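Possible metal-dependent hydrolase (Veillonella parvula, PDB 3RPC) probably hydrolyses a still unidentified substrate at a two-zinc centre, as a member of the metallo-beta-lactamase superfamily. Local coordinates at residues T23-P28 against N84-S89; D27-P32 against D228-T233; V69-H72 against D76-D79; L102-S105 against D110-I113. One frame throughout, in Å; residues are numbered along the deposited sequence.

Contact 1 of 4, residues T23-P28 against N84-S89; sequences TFLIDP and NSIPKS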
loop_
_atom_site.group_PDB
_atom_site.type_symbol
_atom_site.label_atom_id
_atom_site.label_comp_id
_atom_site.label_asym_id
_atom_site.label_seq_id
_atom_site.Cartn_x
_atom_site.Cartn_y
_atom_site.Cartn_z
ATOM N N THR A 23 7.470 17.239 20.362
ATOM C CA THR A 23 7.704 15.863 20.767
ATOM C C THR A 23 6.485 14.995 20.459
ATOM O O THR A 23 5.393 15.251 20.957
ATOM C CB THR A 23 8.052 15.770 22.257
ATOM O OG1 THR A 23 9.301 16.434 22.496
ATOM C CG2 THR A 23 8.172 14.318 22.700
ATOM N N PHE A 24 6.692 13.966 19.641
ATOM C CA PHE A 24 5.662 13.008 19.300
ATOM C C PHE A 24 5.768 11.777 20.183
ATOM O O PHE A 24 6.814 11.121 20.215
ATOM C CB PHE A 24 5.829 12.544 17.845
ATOM C CG PHE A 24 5.714 13.644 16.827
ATOM C CD1 PHE A 24 4.467 14.052 16.364
ATOM C CD2 PHE A 24 6.847 14.259 16.316
ATOM C CE1 PHE A 24 4.353 15.058 15.412
ATOM C CE2 PHE A 24 6.743 15.271 15.359
ATOM C CZ PHE A 24 5.494 15.664 14.905
ATOM N N LEU A 25 4.682 11.451 20.876
ATOM C CA LEU A 25 4.565 10.157 21.536
ATOM C C LEU A 25 4.059 9.159 20.500
ATOM O O LEU A 25 2.960 9.309 19.958
ATOM C CB LEU A 25 3.601 10.256 22.731
ATOM C CG LEU A 25 3.288 8.943 23.451
ATOM C CD1 LEU A 25 4.541 8.357 24.071
ATOM C CD2 LEU A 25 2.215 9.148 24.533
ATOM N N ILE A 26 4.887 8.157 20.224
ATOM C CA ILE A 26 4.603 7.176 19.182
ATOM C C ILE A 26 4.052 5.878 19.770
ATOM O O ILE A 26 4.614 5.328 20.721
ATOM C CB ILE A 26 5.880 6.885 18.383
ATOM C CG1 ILE A 26 6.268 8.119 17.565
ATOM C CG2 ILE A 26 5.689 5.674 17.466
ATOM C CD1 ILE A 26 7.680 8.067 17.005
ATOM N N ASP A 27 2.932 5.424 19.203
ATOM C CA ASP A 27 2.353 4.108 19.475
ATOM C C ASP A 27 2.367 3.730 20.960
ATOM O O ASP A 27 2.963 2.720 21.344
ATOM C CB ASP A 27 3.062 3.042 18.626
ATOM C CG ASP A 27 2.699 3.142 17.147
ATOM O OD1 ASP A 27 1.995 4.091 16.762
ATOM O OD2 ASP A 27 3.137 2.275 16.360
ATOM N N PRO A 28 1.670 4.515 21.791
ATOM C CA PRO A 28 1.715 4.302 23.244
ATOM C C PRO A 28 0.912 3.087 23.714
ATOM O O PRO A 28 -0.324 3.068 23.621
ATOM C CB PRO A 28 1.097 5.592 23.795
ATOM C CG PRO A 28 0.119 5.980 22.732
ATOM C CD PRO A 28 0.839 5.682 21.442
ATOM N N ASN A 84 -6.563 6.337 28.776
ATOM C CA ASN A 84 -6.983 6.960 30.032
ATOM C C ASN A 84 -5.961 7.924 30.625
ATOM O O ASN A 84 -6.261 8.627 31.593
ATOM C CB ASN A 84 -7.326 5.879 31.060
ATOM C CG ASN A 84 -8.566 5.082 30.682
ATOM O OD1 ASN A 84 -9.503 5.611 30.081
ATOM N ND2 ASN A 84 -8.578 3.805 31.043
ATOM N N SER A 85 -4.762 7.958 30.050
ATOM C CA SER A 85 -3.660 8.747 30.601
ATOM C C SER A 85 -3.328 9.970 29.752
ATOM O O SER A 85 -2.954 11.014 30.277
ATOM C CB SER A 85 -2.405 7.883 30.749
ATOM O OG SER A 85 -2.615 6.790 31.632
ATOM N N ILE A 86 -3.450 9.835 28.435
ATOM C CA ILE A 86 -3.100 10.923 27.526
ATOM C C ILE A 86 -4.172 12.021 27.498
ATOM O O ILE A 86 -5.348 11.730 27.317
ATOM C CB ILE A 86 -2.872 10.374 26.098
ATOM C CG1 ILE A 86 -1.768 9.313 26.116
ATOM C CG2 ILE A 86 -2.554 11.511 25.127
ATOM C CD1 ILE A 86 -1.673 8.505 24.827
ATOM N N PRO A 87 -3.767 13.291 27.687
ATOM C CA PRO A 87 -4.744 14.386 27.625
ATOM C C PRO A 87 -5.559 14.343 26.332
ATOM O O PRO A 87 -4.999 14.186 25.237
ATOM C CB PRO A 87 -3.870 15.643 27.686
ATOM C CG PRO A 87 -2.682 15.220 28.454
ATOM C CD PRO A 87 -2.427 13.768 28.069
ATOM N N LYS A 88 -6.876 14.466 26.472
ATOM C CA LYS A 88 -7.802 14.286 25.363
ATOM C C LYS A 88 -7.671 15.373 24.307
ATOM O O LYS A 88 -8.179 15.225 23.196
ATOM C CB LYS A 88 -9.248 14.261 25.869
ATOM C CG LYS A 88 -9.546 13.185 26.897
ATOM C CD LYS A 88 -9.305 11.781 26.358
ATOM C CE LYS A 88 -9.858 10.754 27.333
ATOM N NZ LYS A 88 -9.677 9.365 26.858
ATOM N N SER A 89 -7.000 16.464 24.653
ATOM C CA SER A 89 -6.885 17.585 23.733
ATOM C C SER A 89 -5.629 17.539 22.851
ATOM O O SER A 89 -5.489 18.354 21.941
ATOM C CB SER A 89 -6.945 18.906 24.503
ATOM O OG SER A 89 -5.906 18.952 25.456
#

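Contact 2 of 4, residues D27-P32 against D228-T233; sequences DPFLAP and DTVNHT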
loop_
_atom_site.group_PDB
_atom_site.type_symbol
_atom_site.label_atom_id
_atom_site.label_comp_id
_atom_site.label_asym_id
_atom_site.label_seq_id
_atom_site.Cartn_x
_atom_site.Cartn_y
_atom_site.Cartn_z
ATOM N N ASP A 27 2.932 5.424 19.203
ATOM C CA ASP A 27 2.353 4.108 19.475
ATOM C C ASP A 27 2.367 3.730 20.960
ATOM O O ASP A 27 2.963 2.720 21.344
ATOM C CB ASP A 27 3.062 3.042 18.626
ATOM C CG ASP A 27 2.699 3.142 17.147
ATOM O OD1 ASP A 27 1.995 4.091 16.762
ATOM O OD2 ASP A 27 3.137 2.275 16.360
ATOM N N PRO A 28 1.670 4.515 21.791
ATOM C CA PRO A 28 1.715 4.302 23.244
ATOM C C PRO A 28 0.912 3.087 23.714
ATOM O O PRO A 28 -0.324 3.068 23.621
ATOM C CB PRO A 28 1.097 5.592 23.795
ATOM C CG PRO A 28 0.119 5.980 22.732
ATOM C CD PRO A 28 0.839 5.682 21.442
ATOM N N PHE A 29 1.640 2.093 24.214
ATOM C CA PHE A 29 1.095 0.902 24.838
ATOM C C PHE A 29 1.664 0.968 26.241
ATOM O O PHE A 29 2.838 0.674 26.449
ATOM C CB PHE A 29 1.618 -0.315 24.056
ATOM C CG PHE A 29 1.481 -1.650 24.759
ATOM C CD1 PHE A 29 0.339 -1.987 25.475
ATOM C CD2 PHE A 29 2.490 -2.600 24.640
ATOM C CE1 PHE A 29 0.227 -3.232 26.095
ATOM C CE2 PHE A 29 2.379 -3.844 25.245
ATOM C CZ PHE A 29 1.249 -4.163 25.972
ATOM N N LEU A 30 0.846 1.416 27.188
ATOM C CA LEU A 30 1.376 1.893 28.469
ATOM C C LEU A 30 1.036 1.025 29.685
ATOM O O LEU A 30 1.349 1.401 30.820
ATOM C CB LEU A 30 0.953 3.357 28.706
ATOM C CG LEU A 30 1.313 4.330 27.573
ATOM C CD1 LEU A 30 0.913 5.770 27.922
ATOM C CD2 LEU A 30 2.803 4.244 27.244
ATOM N N ALA A 31 0.417 -0.130 29.463
ATOM C CA ALA A 31 -0.050 -0.976 30.569
ATOM C C ALA A 31 1.070 -1.409 31.508
ATOM O O ALA A 31 2.204 -1.632 31.083
ATOM C CB ALA A 31 -0.773 -2.211 30.018
ATOM N N PRO A 32 0.753 -1.557 32.803
ATOM C CA PRO A 32 1.750 -2.140 33.709
ATOM C C PRO A 32 2.124 -3.569 33.311
ATOM O O PRO A 32 1.371 -4.233 32.598
ATOM C CB PRO A 32 1.037 -2.142 35.071
ATOM C CG PRO A 32 -0.023 -1.070 34.943
ATOM C CD PRO A 32 -0.466 -1.118 33.501
ATOM N N ASP A 228 11.385 -7.507 23.340
ATOM C CA ASP A 228 11.475 -7.814 24.765
ATOM C C ASP A 228 10.274 -7.287 25.559
ATOM O O ASP A 228 10.418 -6.936 26.736
ATOM C CB ASP A 228 12.772 -7.245 25.359
ATOM C CG ASP A 228 14.040 -7.779 24.687
ATOM O OD1 ASP A 228 13.961 -8.687 23.851
ATOM O OD2 ASP A 228 15.133 -7.264 25.013
ATOM N N THR A 229 9.099 -7.242 24.941
ATOM C CA THR A 229 7.913 -6.700 25.608
ATOM C C THR A 229 6.674 -7.579 25.433
ATOM O O THR A 229 6.080 -8.025 26.425
ATOM C CB THR A 229 7.590 -5.277 25.116
ATOM O OG1 THR A 229 8.764 -4.460 25.204
ATOM C CG2 THR A 229 6.475 -4.654 25.972
ATOM N N VAL A 230 6.260 -7.809 24.188
ATOM C CA VAL A 230 5.100 -8.659 23.946
ATOM C C VAL A 230 5.540 -10.119 23.879
ATOM O O VAL A 230 6.735 -10.413 23.786
ATOM C CB VAL A 230 4.280 -8.249 22.690
ATOM C CG1 VAL A 230 3.690 -6.842 22.867
ATOM C CG2 VAL A 230 5.108 -8.329 21.409
ATOM N N ASN A 231 4.581 -11.034 23.960
ATOM C CA ASN A 231 4.925 -12.444 24.103
ATOM C C ASN A 231 5.471 -13.080 22.838
ATOM O O ASN A 231 6.303 -13.989 22.921
ATOM C CB ASN A 231 3.723 -13.257 24.569
ATOM C CG ASN A 231 2.600 -13.241 23.560
ATOM O OD1 ASN A 231 1.857 -12.270 23.474
ATOM N ND2 ASN A 231 2.479 -14.309 22.771
ATOM N N HIS A 232 4.988 -12.634 21.676
ATOM C CA HIS A 232 5.230 -13.383 20.441
ATOM C C HIS A 232 6.394 -12.903 19.579
ATOM O O HIS A 232 6.640 -13.463 18.513
ATOM C CB HIS A 232 3.948 -13.522 19.603
ATOM C CG HIS A 232 3.361 -12.223 19.140
ATOM N ND1 HIS A 232 3.589 -11.024 19.784
ATOM C CD2 HIS A 232 2.532 -11.940 18.105
ATOM C CE1 HIS A 232 2.934 -10.058 19.160
ATOM N NE2 HIS A 232 2.282 -10.588 18.141
ATOM N N THR A 233 7.127 -11.900 20.051
ATOM C CA THR A 233 8.307 -11.430 19.337
ATOM C C THR A 233 9.472 -12.396 19.581
ATOM O O THR A 233 10.099 -12.388 20.657
ATOM C CB THR A 233 8.662 -9.984 19.720
ATOM O OG1 THR A 233 8.449 -9.779 21.131
ATOM C CG2 THR A 233 7.754 -9.039 18.984
#

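Contact 3 of 4, residues V69-H72 against D76-D79; sequences VVTH and DHWD. With ZN (zinc ion), chain F; ZN (zinc ion), chain E.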
loop_
_atom_site.group_PDB
_atom_site.type_symbol
_atom_site.label_atom_id
_atom_site.label_comp_id
_atom_site.label_asym_id
_atom_site.label_seq_id
_atom_site.Cartn_x
_atom_site.Cartn_y
_atom_site.Cartn_z
ATOM N N VAL A 69 1.296 9.986 17.720
ATOM C CA VAL A 69 1.203 9.320 16.420
ATOM C C VAL A 69 0.852 7.872 16.698
ATOM O O VAL A 69 1.554 7.197 17.440
ATOM C CB VAL A 69 2.540 9.374 15.653
ATOM C CG1 VAL A 69 2.481 8.498 14.391
ATOM C CG2 VAL A 69 2.879 10.812 15.297
ATOM N N VAL A 70 -0.252 7.412 16.120
ATOM C CA VAL A 70 -0.733 6.056 16.328
ATOM C C VAL A 70 -0.766 5.369 14.968
ATOM O O VAL A 70 -1.632 5.656 14.137
ATOM C CB VAL A 70 -2.140 6.075 16.964
ATOM C CG1 VAL A 70 -2.624 4.666 17.258
ATOM C CG2 VAL A 70 -2.123 6.906 18.251
ATOM N N THR A 71 0.194 4.475 14.728
ATOM C CA THR A 71 0.320 3.866 13.402
ATOM C C THR A 71 -0.805 2.886 13.095
ATOM O O THR A 71 -1.136 2.655 11.924
ATOM C CB THR A 71 1.673 3.167 13.195
ATOM O OG1 THR A 71 1.800 2.063 14.108
ATOM C CG2 THR A 71 2.820 4.151 13.376
ATOM N N HIS A 72 -1.366 2.309 14.149
ATOM C CA HIS A 72 -2.509 1.401 14.073
ATOM C C HIS A 72 -2.956 1.102 15.490
ATOM O O HIS A 72 -2.242 1.425 16.439
ATOM C CB HIS A 72 -2.210 0.115 13.268
ATOM C CG HIS A 72 -1.166 -0.790 13.869
ATOM N ND1 HIS A 72 0.099 -0.362 14.214
ATOM C CD2 HIS A 72 -1.190 -2.123 14.119
ATOM C CE1 HIS A 72 0.809 -1.391 14.651
ATOM N NE2 HIS A 72 0.045 -2.468 14.619
ATOM N N ASP A 76 -0.725 -3.523 21.321
ATOM C CA ASP A 76 0.659 -3.212 21.660
ATOM C C ASP A 76 1.149 -1.900 21.051
ATOM O O ASP A 76 2.342 -1.598 21.110
ATOM C CB ASP A 76 1.600 -4.379 21.319
ATOM C CG ASP A 76 1.602 -4.717 19.843
ATOM O OD1 ASP A 76 0.502 -4.897 19.281
ATOM O OD2 ASP A 76 2.711 -4.825 19.256
ATOM N N HIS A 77 0.216 -1.126 20.485
ATOM C CA HIS A 77 0.497 0.218 19.973
ATOM C C HIS A 77 -0.480 1.281 20.485
ATOM O O HIS A 77 -0.274 2.467 20.258
ATOM C CB HIS A 77 0.492 0.198 18.441
ATOM C CG HIS A 77 1.531 -0.711 17.876
ATOM N ND1 HIS A 77 2.700 -0.247 17.317
ATOM C CD2 HIS A 77 1.603 -2.060 17.844
ATOM C CE1 HIS A 77 3.444 -1.275 16.952
ATOM N NE2 HIS A 77 2.799 -2.385 17.258
ATOM N N TRP A 78 -1.539 0.845 21.161
ATOM C CA TRP A 78 -2.603 1.744 21.600
ATOM C C TRP A 78 -3.466 0.979 22.588
ATOM O O TRP A 78 -4.194 0.058 22.206
ATOM C CB TRP A 78 -3.457 2.210 20.409
ATOM C CG TRP A 78 -4.542 3.190 20.769
ATOM C CD1 TRP A 78 -5.891 2.970 20.748
ATOM C CD2 TRP A 78 -4.361 4.542 21.196
ATOM N NE1 TRP A 78 -6.562 4.108 21.142
ATOM C CE2 TRP A 78 -5.642 5.086 21.425
ATOM C CE3 TRP A 78 -3.235 5.341 21.417
ATOM C CZ2 TRP A 78 -5.827 6.402 21.861
ATOM C CZ3 TRP A 78 -3.417 6.642 21.852
ATOM C CH2 TRP A 78 -4.707 7.160 22.068
ATOM N N ASP A 79 -3.366 1.318 23.867
ATOM C CA ASP A 79 -4.069 0.518 24.868
ATOM C C ASP A 79 -4.914 1.362 25.816
ATOM O O ASP A 79 -4.866 2.597 25.773
ATOM C CB ASP A 79 -3.104 -0.408 25.638
ATOM C CG ASP A 79 -2.218 0.334 26.626
ATOM O OD1 ASP A 79 -1.951 1.545 26.438
ATOM O OD2 ASP A 79 -1.765 -0.329 27.590
HETATM ZN ZN ZN F . 3.211 -4.527 16.918
HETATM ZN ZN ZN E . 0.536 -4.636 14.930
HETATM O O HOH W 1 1.017 -5.217 16.786
HETATM O O HOH W 2 3.548 -6.997 16.322
#

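Contact 4 of 4, residues L102-S105 against D110-I113; sequences LITS and DVRI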
loop_
_atom_site.group_PDB
_atom_site.type_symbol
_atom_site.label_atom_id
_atom_site.label_comp_id
_atom_site.label_asym_id
_atom_site.label_seq_id
_atom_site.Cartn_x
_atom_site.Cartn_y
_atom_site.Cartn_z
ATOM N N LEU A 102 -12.524 5.298 15.956
ATOM C CA LEU A 102 -12.292 4.600 17.209
ATOM C C LEU A 102 -11.761 5.554 18.272
ATOM O O LEU A 102 -12.291 5.635 19.385
ATOM C CB LEU A 102 -11.299 3.458 17.004
ATOM C CG LEU A 102 -10.976 2.676 18.281
ATOM C CD1 LEU A 102 -12.228 2.001 18.839
ATOM C CD2 LEU A 102 -9.873 1.655 18.029
ATOM N N ILE A 103 -10.706 6.280 17.927
ATOM C CA ILE A 103 -10.032 7.130 18.905
ATOM C C ILE A 103 -10.889 8.339 19.317
ATOM O O ILE A 103 -10.881 8.743 20.481
ATOM C CB ILE A 103 -8.604 7.500 18.426
ATOM C CG1 ILE A 103 -7.745 6.228 18.414
ATOM C CG2 ILE A 103 -7.987 8.570 19.325
ATOM C CD1 ILE A 103 -6.333 6.412 17.866
ATOM N N THR A 104 -11.639 8.892 18.370
ATOM C CA THR A 104 -12.638 9.911 18.680
ATOM C C THR A 104 -13.662 9.380 19.681
ATOM O O THR A 104 -14.059 10.090 20.611
ATOM C CB THR A 104 -13.401 10.356 17.424
ATOM O OG1 THR A 104 -12.496 10.976 16.500
ATOM C CG2 THR A 104 -14.499 11.358 17.806
ATOM N N SER A 105 -14.103 8.138 19.488
ATOM C CA SER A 105 -15.105 7.562 20.387
ATOM C C SER A 105 -14.526 7.378 21.789
ATOM O O SER A 105 -15.262 7.204 22.761
ATOM C CB SER A 105 -15.640 6.226 19.863
ATOM O OG SER A 105 -14.704 5.166 20.047
ATOM N N ASP A 110 -9.178 15.956 18.931
ATOM C CA ASP A 110 -8.377 16.454 17.821
ATOM C C ASP A 110 -7.607 15.300 17.181
ATOM O O ASP A 110 -6.414 15.134 17.405
ATOM C CB ASP A 110 -7.425 17.547 18.308
ATOM C CG ASP A 110 -6.680 18.224 17.177
ATOM O OD1 ASP A 110 -6.954 17.903 16.000
ATOM O OD2 ASP A 110 -5.831 19.094 17.473
ATOM N N VAL A 111 -8.321 14.504 16.399
ATOM C CA VAL A 111 -7.738 13.344 15.727
ATOM C C VAL A 111 -7.615 13.643 14.232
ATOM O O VAL A 111 -8.582 14.067 13.596
ATOM C CB VAL A 111 -8.594 12.085 15.960
ATOM C CG1 VAL A 111 -7.927 10.862 15.328
ATOM C CG2 VAL A 111 -8.807 11.870 17.463
ATOM N N ARG A 112 -6.426 13.414 13.672
ATOM C CA ARG A 112 -6.108 13.852 12.319
ATOM C C ARG A 112 -5.618 12.677 11.491
ATOM O O ARG A 112 -4.624 12.048 11.828
ATOM C CB ARG A 112 -5.016 14.933 12.357
ATOM C CG ARG A 112 -5.318 16.098 13.321
ATOM C CD ARG A 112 -4.241 17.194 13.267
ATOM N NE ARG A 112 -4.472 18.196 14.307
ATOM C CZ ARG A 112 -3.731 19.282 14.499
ATOM N NH1 ARG A 112 -2.707 19.558 13.707
ATOM N NH2 ARG A 112 -4.035 20.113 15.489
ATOM N N ILE A 113 -6.322 12.405 10.397
ATOM C CA ILE A 113 -5.955 11.328 9.489
ATOM C C ILE A 113 -4.868 11.784 8.530
ATOM O O ILE A 113 -5.026 12.798 7.838
ATOM C CB ILE A 113 -7.159 10.884 8.637
ATOM C CG1 ILE A 113 -8.300 10.415 9.538
ATOM C CG2 ILE A 113 -6.738 9.761 7.685
ATOM C CD1 ILE A 113 -9.643 10.299 8.821
#

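Contact 1 of 4, residues T23-P28 against N84-S89
Ile-86 meets Leu-25 and Pro-28 with a single methyl, CD1, and everything that passes between the two segments is apolar. Leu-25 comes from strand 22-26 and reaches out to Ile-86 tip to tip, with 4.0 Å between Leu-25 CD2 and Ile-86 CD1. The leucine's CG lies anti to its own backbone nitrogen (chi1 175°), which carries the branch off the strand toward the isoleucine. Pro-28, just past the end of that strand, sits closer: its ring lies across the isoleucine at about a right angle, and Pro-28 CG is 3.7 Å from Ile-86 CD1. Ile-86 can serve both because its CG1-CD1 arm is extended (chi2 168°). Val-68 of the neighbouring strand 67-69 touches both Pro-28 and Ile-86 and so joins the same cluster, while Phe-108 packs on Ile-86 as well.

The polar bonds run elsewhere. Leu-25 is held by backbone bonds to Ala-67 and Val-69 in the sheet, and Lys-88 turns its NZ to the carbonyls of Ile-83 and Gln-106, tying down the chain that follows helix 80-85.

With all three touching residues buried and nothing directional between them, the contact between these two segments rests on burial and fit, with one isoleucine arm carrying it; the Lys-88 bonds add polar ties nearby.

Contact 2 of 4, residues D27-P32 against D228-T233
Phe-29 extends its ring toward Val-230 and Thr-229, and one ring atom, CE2, makes both approaches. Val-230 CG1 stands 4.0 Å from Phe-29 CE2, and Thr-229 CG2 is 4.2 Å from the same Phe-29 CE2. Both methyls come in obliquely to the ring. The phenylalanine can span the gap between two loops whose backbones stay far apart because its CG is swung anti to the backbone nitrogen (chi1 164°). Met-49 and Asp-79 also touch the phenylalanine side chain. The second methyl of Val-230, CG2, lies in the plane of the His-232 ring, at its edge.

Hydrogen bonding is left to other partners. Thr-229 presents its methyl to Phe-29 while its OG1 bonds to Met-227 O. Asn-231 uses both ends of its amide, ND2 to Phe-43 O and OD1 to Phe-39 N, and Arg-11 NH2 bonds the carbonyl oxygens of Phe-29 and Ala-31.

Val-230 lies about 6 Å from a zinc ion, and the zinc ligand His-226 lies earlier in the same loop. The two loops thus meet near the metal centre through hydrocarbon alone, so the contact depends on burial and fit rather than on directional bonds.

Contact 3 of 4, residues V69-H72 against D76-D79
His-72 CE1 stands over the centre of the His-77 ring, 3.2 Å above its plane. The two imidazoles are neither stacked nor perpendicular: their planes meet at 46°, and His-72 CG, between its backbone nitrogen and carbonyl carbon (chi1 65°), brings one ring over the other. At the edge of the His-72 ring, in its plane, lies Thr-71 OG1, which accepts a hydrogen bond of 3.0 Å from His-72 ND1 (156°). That bond and the zinc ion of chain E, 2.2 Å from His-72 NE2, together fix the ring's rotation. Thr-71 OG1 and His-77 ND1 both bond to Asp-27 OD2, a carboxylate second-shell to His-77 that acts on His-72 only through Thr-71 and so can help orient ligands of both metals.

The turn is the HxHxDH motif of the metallo-beta-lactamase superfamily, supplying His-72, His-74, Asp-76 and His-77 between strand 67-69 and helix 80-85. His-77 NE2 binds the zinc ion of chain F at 2.2 Å, and Asp-76 OD2 binds that zinc at 2.4 Å. A water bridges the metals, 2.0 Å from the zinc of chain E, and donates to Asp-76 OD1 at 2.6 Å; Asp-76 thus holds a metal with one oxygen and the bridging water with the other. Asp-168 is shared by both sites, while His-132 and His-226 complete one each.

The buried His-72 O has no modelled partner. Behind the metals, Val-70 crosses Trp-78 at about a right angle. Its CG2 lies 3.7 Å from Trp-78 CE3, while Trp-78 NE1 bonds to Gln-106 OE1.

Contact 4 of 4, residues L102-S105 against D110-I113
Ile-103 and Thr-104, on the last turn of helix 97-105, meet Val-111 on strand 111-113. They join the second and third elements of a beta-alpha-beta unit: strand 92-94, the helix, then strand 111-113, which lies parallel to the first and forms one outer edge of its sheet within the chain.

Ile-103 faces the sheet. With CG1 beside the backbone nitrogen (chi1 -67°), CG2 falls anti to it and faces the valine; the two side chains cross at about a right angle, Ile-103 CG2 to Val-111 CG2 being 3.9 Å. The same side chain also touches Val-94 on strand 92-94 and Trp-78 and Phe-108 in neighbouring loops, so it sits in the core between helix and sheet.

Thr-104 follows at the exposed border and approaches Val-111 obliquely. Its hydroxyl oxygen is the part that touches: Thr-104 OG1 is 3.9 Å from Val-111 CG2, a van der Waals neighbour, while the hydroxyl's hydrogen bond goes back one helical turn to Lys-100 O. Val-111 CG2 is thus shared by a buried methyl and a solvent-side threonine. Lys-100 has a further role, since its NZ bonds to Val-111 O and ties helix and strand by a polar link as well.

The strand carries its own charge pair beside this. Arg-112 grips the Asp-110 carboxylate side-on with two nitrogens: Arg-112 NE reaches Asp-110 OD1 at 3.0 Å and nearly straight (173°), and Arg-112 NH2 meets the syn lone pair of Asp-110 OD2 at 2.9 Å.

How the contacts relate
Contact 3 is nested inside the loop closed by contact 1, and contacts 3 and 4 both fall within the much longer loop closed by contact 2; contact 4 opens only after contacts 1 and 3 have closed. Contacts 1 and 2 share Asp-27 and Pro-28, with centres about 16 Å apart. Contact 3 lies between them, its centre about 10 Å from that of contact 1 and 11 Å from contact 2. Contacts 1 and 4 reach the same mixed sheet, with contact 4 at its edge, about 22 Å from contact 2 between centres. Ile-103 touches Val-70 and Trp-78, so packing runs from the sheet's edge to the zinc site.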